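Local coordinates for protein putative kinase (Chloroflexus aurantiacus, PDB 2RHM) that is of unknown function but is probably a P-loop kinase that binds a nucleoside triphosphate and transfers a phosphate group, at residues I63-Y67 and D91-M95; Q108-S114 and L162-T168. All blocks are in the same frame, centred on the assembly; numbering follows the deposited sequence.

Contact 1 (I63-Y67 and D91-M95); sequences IMMLY and DTERM
One face of the Tyr67 ring is covered by Arg94, whose CB stands 3.8 Å from the ring centroid and 24° off the normal, a CH-pi contact displaced toward the hydroxyl end of the ring. At the edge, in the ring plane, lie Asp91 OD1 and Ile63 CG2 of its own helix, and Tyr67 OH gives a hydrogen bond to Asp91 OD1 of 2.8 Å. Arg94 NH1 holds the same oxygen in a salt bridge from the opposite face of the carboxylate, with OD1 almost in the guanidinium plane. The arginine chain runs extended from CG to NE, which carries its CD past Tyr67 CE2 and lets Ile63 CG2 rest over a guanidinium face, 3.6 Å from Arg94 NH1. Beside the CE1 edge, the selenium of Met95, a selenomethionine, makes a Met-aromatic contact, and its CE methyl lies 3.4 Å from Tyr67 OH. A leucine in place of Tyr67 would probably leave Asp91 OD1 with only the salt bridge from Arg94 of its own helix, and Arg94 CB without its aromatic platform. The contact joins helices 52-75 and 88-101, whose local axes run 27° from parallel, while Met95 reaches down to Leu7 and Ile9 of strand 6-12 and Met82 of strand 80-83.

Contact 2 (Q108-S114 and L162-T168); sequences QIRCVAS and LLTVDTT
Thr164 OG1 is gripped side-on by the Arg110 guanidinium, taking hydrogen bonds from NE and from NH2, each 3.1 Å long, and it lies only 5° out of the guanidinium plane. The arginine, with CG anti to its backbone N (chi1 172°), leaves the strand alongside Thr164 and then bends at chi3 (61°), which turns the NE and NH2 edge onto the threonine hydroxyl; Arg110 NH1 is taken by Ile153 O. On the same side of the sheet, Leu162 CD1 lies against Gln108 CG at 3.7 Å, and Thr164 CG2 meets Val112 CG2 with the two side chains nearly perpendicular. Beneath them, strands 105-112 and 162-166 pair in parallel at one edge of the five-stranded sheet of this P-loop NTPase fold, in which the order 2-3-1-4-5 makes 162-166 an outermost strand. Arg110 N and O bond to Leu163 O and Val165 N, the alternation expected of parallel strands. The other side carries Ile109, Cys111, Leu163 and Val165; Ile109 CG2 packs on Val165 CG2 at 3.9 Å, and helices 18-29 and 175-187 lie over this apolar layer. At the strand ends Val112 O receives Thr167 N at 2.9 Å, one residue beyond strand 162-166. Asp166 OD1 accepts Thr168 N in an Asx turn and also the Thr168 hydroxyl, whose OG1 in turn accepts Ser114 N at 3.0 Å. Ser114 is the N-cap of helix 115-127, its OG bonded to Val117 N.

Contacts 1 and 2 lie on opposite sides of the chain's centre, their own centres 21 Å apart and their nearest atoms about 8 Å, without touching. They follow in series along the chain: helix 88-101, one partner of contact 1, leads directly into strand 105-112 of contact 2. Strand 6-12 lies between them, met by Met95 from the helix layer and bonded through its backbone to Ile109 and Cys111. Benzoic acid, bound in a pocket that includes Pro14 and Ala15, is about 13 Å from the Ile63 side chain and about 10 Å from that of Cys111. Cys111 also touches Lys18, part of a probable Walker A loop, which places contact 2 beside the presumed nucleotide site.

Contact 1 (I63-Y67 and D91-M95)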
loop_
_atom_site.group_PDB
_atom_site.type_symbol
_atom_site.label_atom_id
_atom_site.label_comp_id
_atom_site.label_asym_id
_atom_site.label_seq_id
_atom_site.Cartn_x
_atom_site.Cartn_y
_atom_site.Cartn_z
ATOM N N ILE B 63 7.442 0.675 7.140
ATOM C CA ILE B 63 6.634 1.556 7.987
ATOM C C ILE B 63 6.243 2.844 7.230
ATOM O O ILE B 63 5.092 3.248 7.260
ATOM C CB ILE B 63 7.353 1.890 9.321
ATOM C CG1 ILE B 63 7.393 0.655 10.226
ATOM C CG2 ILE B 63 6.638 3.004 10.043
ATOM C CD1 ILE B 63 8.405 0.758 11.346
HETATM N N MSE B 64 7.211 3.427 6.513
HETATM C CA MSE B 64 6.972 4.562 5.611
HETATM C C MSE B 64 5.912 4.227 4.538
HETATM O O MSE B 64 5.048 5.057 4.235
HETATM C CB MSE B 64 8.285 5.013 4.933
HETATM C CG MSE B 64 9.289 5.695 5.864
HETATM SE SE MSE B 64 11.139 5.915 5.139
HETATM C CE MSE B 64 10.810 6.422 3.416
HETATM N N MSE B 65 5.978 3.031 3.951
HETATM C CA MSE B 65 4.981 2.618 2.956
HETATM C C MSE B 65 3.605 2.476 3.593
HETATM O O MSE B 65 2.575 2.764 2.970
HETATM C CB MSE B 65 5.380 1.279 2.313
HETATM C CG MSE B 65 6.260 1.397 1.108
HETATM SE SE MSE B 65 5.413 2.444 -0.292
HETATM C CE MSE B 65 3.813 1.528 -0.528
ATOM N N LEU B 66 3.585 1.993 4.827
ATOM C CA LEU B 66 2.339 1.786 5.557
ATOM C C LEU B 66 1.594 3.128 5.713
ATOM O O LEU B 66 0.411 3.237 5.397
ATOM C CB LEU B 66 2.652 1.192 6.938
ATOM C CG LEU B 66 1.881 -0.071 7.334
ATOM C CD1 LEU B 66 2.110 -1.131 6.332
ATOM C CD2 LEU B 66 2.339 -0.539 8.703
ATOM N N TYR B 67 2.292 4.146 6.192
ATOM C CA TYR B 67 1.704 5.476 6.362
ATOM C C TYR B 67 1.335 6.151 5.029
ATOM O O TYR B 67 0.322 6.831 4.938
ATOM C CB TYR B 67 2.624 6.380 7.169
ATOM C CG TYR B 67 2.606 6.060 8.642
ATOM C CD1 TYR B 67 1.557 6.465 9.449
ATOM C CD2 TYR B 67 3.607 5.309 9.216
ATOM C CE1 TYR B 67 1.518 6.153 10.802
ATOM C CE2 TYR B 67 3.588 5.009 10.578
ATOM C CZ TYR B 67 2.549 5.424 11.361
ATOM O OH TYR B 67 2.560 5.098 12.715
ATOM N N ASP B 91 5.904 6.245 16.514
ATOM C CA ASP B 91 4.617 6.168 15.815
ATOM C C ASP B 91 3.543 7.114 16.326
ATOM O O ASP B 91 2.594 7.410 15.609
ATOM C CB ASP B 91 4.126 4.712 15.766
ATOM C CG ASP B 91 4.995 3.833 14.879
ATOM O OD1 ASP B 91 5.051 4.117 13.664
ATOM O OD2 ASP B 91 5.606 2.853 15.374
ATOM N N THR B 92 3.682 7.628 17.543
ATOM C CA THR B 92 2.712 8.619 18.006
ATOM C C THR B 92 2.709 9.845 17.087
ATOM O O THR B 92 1.631 10.297 16.662
ATOM C CB THR B 92 2.999 9.015 19.468
ATOM O OG1 THR B 92 3.043 7.816 20.246
ATOM C CG2 THR B 92 1.925 9.942 20.009
ATOM N N GLU B 93 3.888 10.381 16.765
ATOM C CA GLU B 93 3.956 11.563 15.907
ATOM C C GLU B 93 3.643 11.184 14.454
ATOM O O GLU B 93 3.063 11.991 13.712
ATOM C CB GLU B 93 5.302 12.254 16.006
ATOM C CG GLU B 93 5.345 13.565 15.202
ATOM C CD GLU B 93 6.584 14.385 15.472
ATOM O OE1 GLU B 93 7.347 14.029 16.387
ATOM O OE2 GLU B 93 6.792 15.399 14.767
ATOM N N ARG B 94 3.994 9.978 14.030
ATOM C CA ARG B 94 3.602 9.588 12.671
ATOM C C ARG B 94 2.084 9.527 12.526
ATOM O O ARG B 94 1.561 9.911 11.481
ATOM C CB ARG B 94 4.219 8.270 12.221
ATOM C CG ARG B 94 5.736 8.298 12.015
ATOM C CD ARG B 94 6.233 6.873 11.905
ATOM N NE ARG B 94 7.685 6.794 11.982
ATOM C CZ ARG B 94 8.362 5.765 12.479
ATOM N NH1 ARG B 94 7.744 4.734 13.042
ATOM N NH2 ARG B 94 9.688 5.815 12.495
HETATM N N MSE B 95 1.393 9.044 13.556
HETATM C CA MSE B 95 -0.068 8.989 13.540
HETATM C C MSE B 95 -0.662 10.391 13.575
HETATM O O MSE B 95 -1.649 10.673 12.913
HETATM C CB MSE B 95 -0.592 8.151 14.693
HETATM C CG MSE B 95 -0.277 6.698 14.550
HETATM SE SE MSE B 95 -1.527 5.816 13.370
HETATM C CE MSE B 95 -0.589 4.074 13.337
#

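Contact 2 (Q108-S114 and L162-T168)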
loop_
_atom_site.group_PDB
_atom_site.type_symbol
_atom_site.label_atom_id
_atom_site.label_comp_id
_atom_site.label_asym_id
_atom_site.label_seq_id
_atom_site.Cartn_x
_atom_site.Cartn_y
_atom_site.Cartn_z
ATOM N N GLN B 108 -8.152 0.813 18.677
ATOM C CA GLN B 108 -6.892 0.114 18.882
ATOM C C GLN B 108 -7.060 -1.215 19.598
ATOM O O GLN B 108 -7.823 -1.319 20.572
ATOM C CB GLN B 108 -5.889 1.003 19.643
ATOM C CG GLN B 108 -4.472 0.429 19.697
ATOM C CD GLN B 108 -3.421 1.400 20.274
ATOM O OE1 GLN B 108 -2.232 1.078 20.291
ATOM N NE2 GLN B 108 -3.852 2.580 20.731
ATOM N N ILE B 109 -6.428 -2.236 19.037
ATOM C CA ILE B 109 -6.370 -3.574 19.641
ATOM C C ILE B 109 -4.910 -3.930 19.895
ATOM O O ILE B 109 -4.064 -3.885 18.980
ATOM C CB ILE B 109 -7.020 -4.650 18.765
ATOM C CG1 ILE B 109 -8.456 -4.269 18.440
ATOM C CG2 ILE B 109 -6.990 -6.001 19.480
ATOM C CD1 ILE B 109 -9.136 -5.217 17.571
ATOM N N ARG B 110 -4.611 -4.229 21.154
ATOM C CA ARG B 110 -3.275 -4.594 21.563
ATOM C C ARG B 110 -3.260 -6.072 21.919
ATOM O O ARG B 110 -4.055 -6.531 22.728
ATOM C CB ARG B 110 -2.792 -3.778 22.757
ATOM C CG ARG B 110 -1.477 -4.322 23.276
ATOM C CD ARG B 110 -0.978 -3.618 24.481
ATOM N NE ARG B 110 -1.886 -3.721 25.620
ATOM C CZ ARG B 110 -1.541 -3.404 26.859
ATOM N NH1 ARG B 110 -0.314 -2.992 27.118
ATOM N NH2 ARG B 110 -2.416 -3.517 27.852
ATOM N N CYS B 111 -2.368 -6.820 21.280
ATOM C CA CYS B 111 -2.225 -8.230 21.578
ATOM C C CYS B 111 -1.083 -8.431 22.540
ATOM O O CYS B 111 -0.078 -7.753 22.436
ATOM C CB CYS B 111 -1.943 -9.010 20.303
ATOM S SG CYS B 111 -3.255 -8.861 19.105
ATOM N N VAL B 112 -1.249 -9.370 23.469
ATOM C CA VAL B 112 -0.234 -9.673 24.460
ATOM C C VAL B 112 -0.218 -11.194 24.675
ATOM O O VAL B 112 -1.162 -11.884 24.315
ATOM C CB VAL B 112 -0.516 -8.939 25.809
ATOM C CG1 VAL B 112 -0.521 -7.407 25.629
ATOM C CG2 VAL B 112 -1.824 -9.412 26.429
ATOM N N ALA B 113 0.881 -11.712 25.206
ATOM C CA ALA B 113 0.954 -13.122 25.604
ATOM C C ALA B 113 2.129 -13.335 26.524
ATOM O O ALA B 113 3.035 -12.503 26.595
ATOM C CB ALA B 113 1.062 -14.023 24.418
ATOM N N SER B 114 2.129 -14.483 27.195
ATOM C CA SER B 114 3.172 -14.788 28.166
ATOM C C SER B 114 4.496 -14.980 27.458
ATOM O O SER B 114 4.538 -15.397 26.292
ATOM C CB SER B 114 2.810 -16.025 29.010
ATOM O OG SER B 114 2.894 -17.224 28.258
ATOM N N LEU B 162 -9.580 1.120 23.290
ATOM C CA LEU B 162 -8.482 0.168 23.279
ATOM C C LEU B 162 -8.970 -1.166 23.844
ATOM O O LEU B 162 -9.604 -1.203 24.905
ATOM C CB LEU B 162 -7.305 0.680 24.122
ATOM C CG LEU B 162 -6.144 -0.278 24.403
ATOM C CD1 LEU B 162 -5.354 -0.604 23.133
ATOM C CD2 LEU B 162 -5.210 0.289 25.462
ATOM N N LEU B 163 -8.693 -2.240 23.127
ATOM C CA LEU B 163 -8.993 -3.594 23.599
ATOM C C LEU B 163 -7.683 -4.306 23.696
ATOM O O LEU B 163 -6.930 -4.282 22.739
ATOM C CB LEU B 163 -9.854 -4.336 22.583
ATOM C CG LEU B 163 -10.179 -5.810 22.900
ATOM C CD1 LEU B 163 -11.058 -5.861 24.103
ATOM C CD2 LEU B 163 -10.839 -6.478 21.697
ATOM N N THR B 164 -7.418 -4.965 24.821
ATOM C CA THR B 164 -6.246 -5.839 24.939
ATOM C C THR B 164 -6.680 -7.284 24.895
ATOM O O THR B 164 -7.590 -7.705 25.629
ATOM C CB THR B 164 -5.425 -5.579 26.188
ATOM O OG1 THR B 164 -4.852 -4.279 26.093
ATOM C CG2 THR B 164 -4.306 -6.610 26.333
ATOM N N VAL B 165 -6.037 -8.025 24.002
ATOM C CA VAL B 165 -6.331 -9.425 23.769
ATOM C C VAL B 165 -5.119 -10.297 24.151
ATOM O O VAL B 165 -4.051 -10.245 23.530
ATOM C CB VAL B 165 -6.769 -9.647 22.307
ATOM C CG1 VAL B 165 -7.014 -11.130 22.042
ATOM C CG2 VAL B 165 -8.022 -8.814 22.014
ATOM N N ASP B 166 -5.295 -11.098 25.198
ATOM C CA ASP B 166 -4.262 -12.019 25.654
ATOM C C ASP B 166 -4.449 -13.356 24.932
ATOM O O ASP B 166 -5.464 -14.046 25.103
ATOM C CB ASP B 166 -4.321 -12.175 27.182
ATOM C CG ASP B 166 -3.086 -12.875 27.761
ATOM O OD1 ASP B 166 -2.476 -13.746 27.094
ATOM O OD2 ASP B 166 -2.735 -12.556 28.920
ATOM N N THR B 167 -3.468 -13.698 24.102
ATOM C CA THR B 167 -3.521 -14.918 23.302
ATOM C C THR B 167 -2.687 -16.066 23.876
ATOM O O THR B 167 -2.395 -17.031 23.171
ATOM C CB THR B 167 -3.036 -14.665 21.869
ATOM O OG1 THR B 167 -1.647 -14.327 21.909
ATOM C CG2 THR B 167 -3.848 -13.559 21.209
ATOM N N THR B 168 -2.309 -15.965 25.146
ATOM C CA THR B 168 -1.535 -17.017 25.802
ATOM C C THR B 168 -2.208 -18.378 25.633
ATOM O O THR B 168 -1.542 -19.384 25.335
ATOM C CB THR B 168 -1.397 -16.726 27.296
ATOM O OG1 THR B 168 -0.695 -15.492 27.483
ATOM C CG2 THR B 168 -0.634 -17.841 27.998
#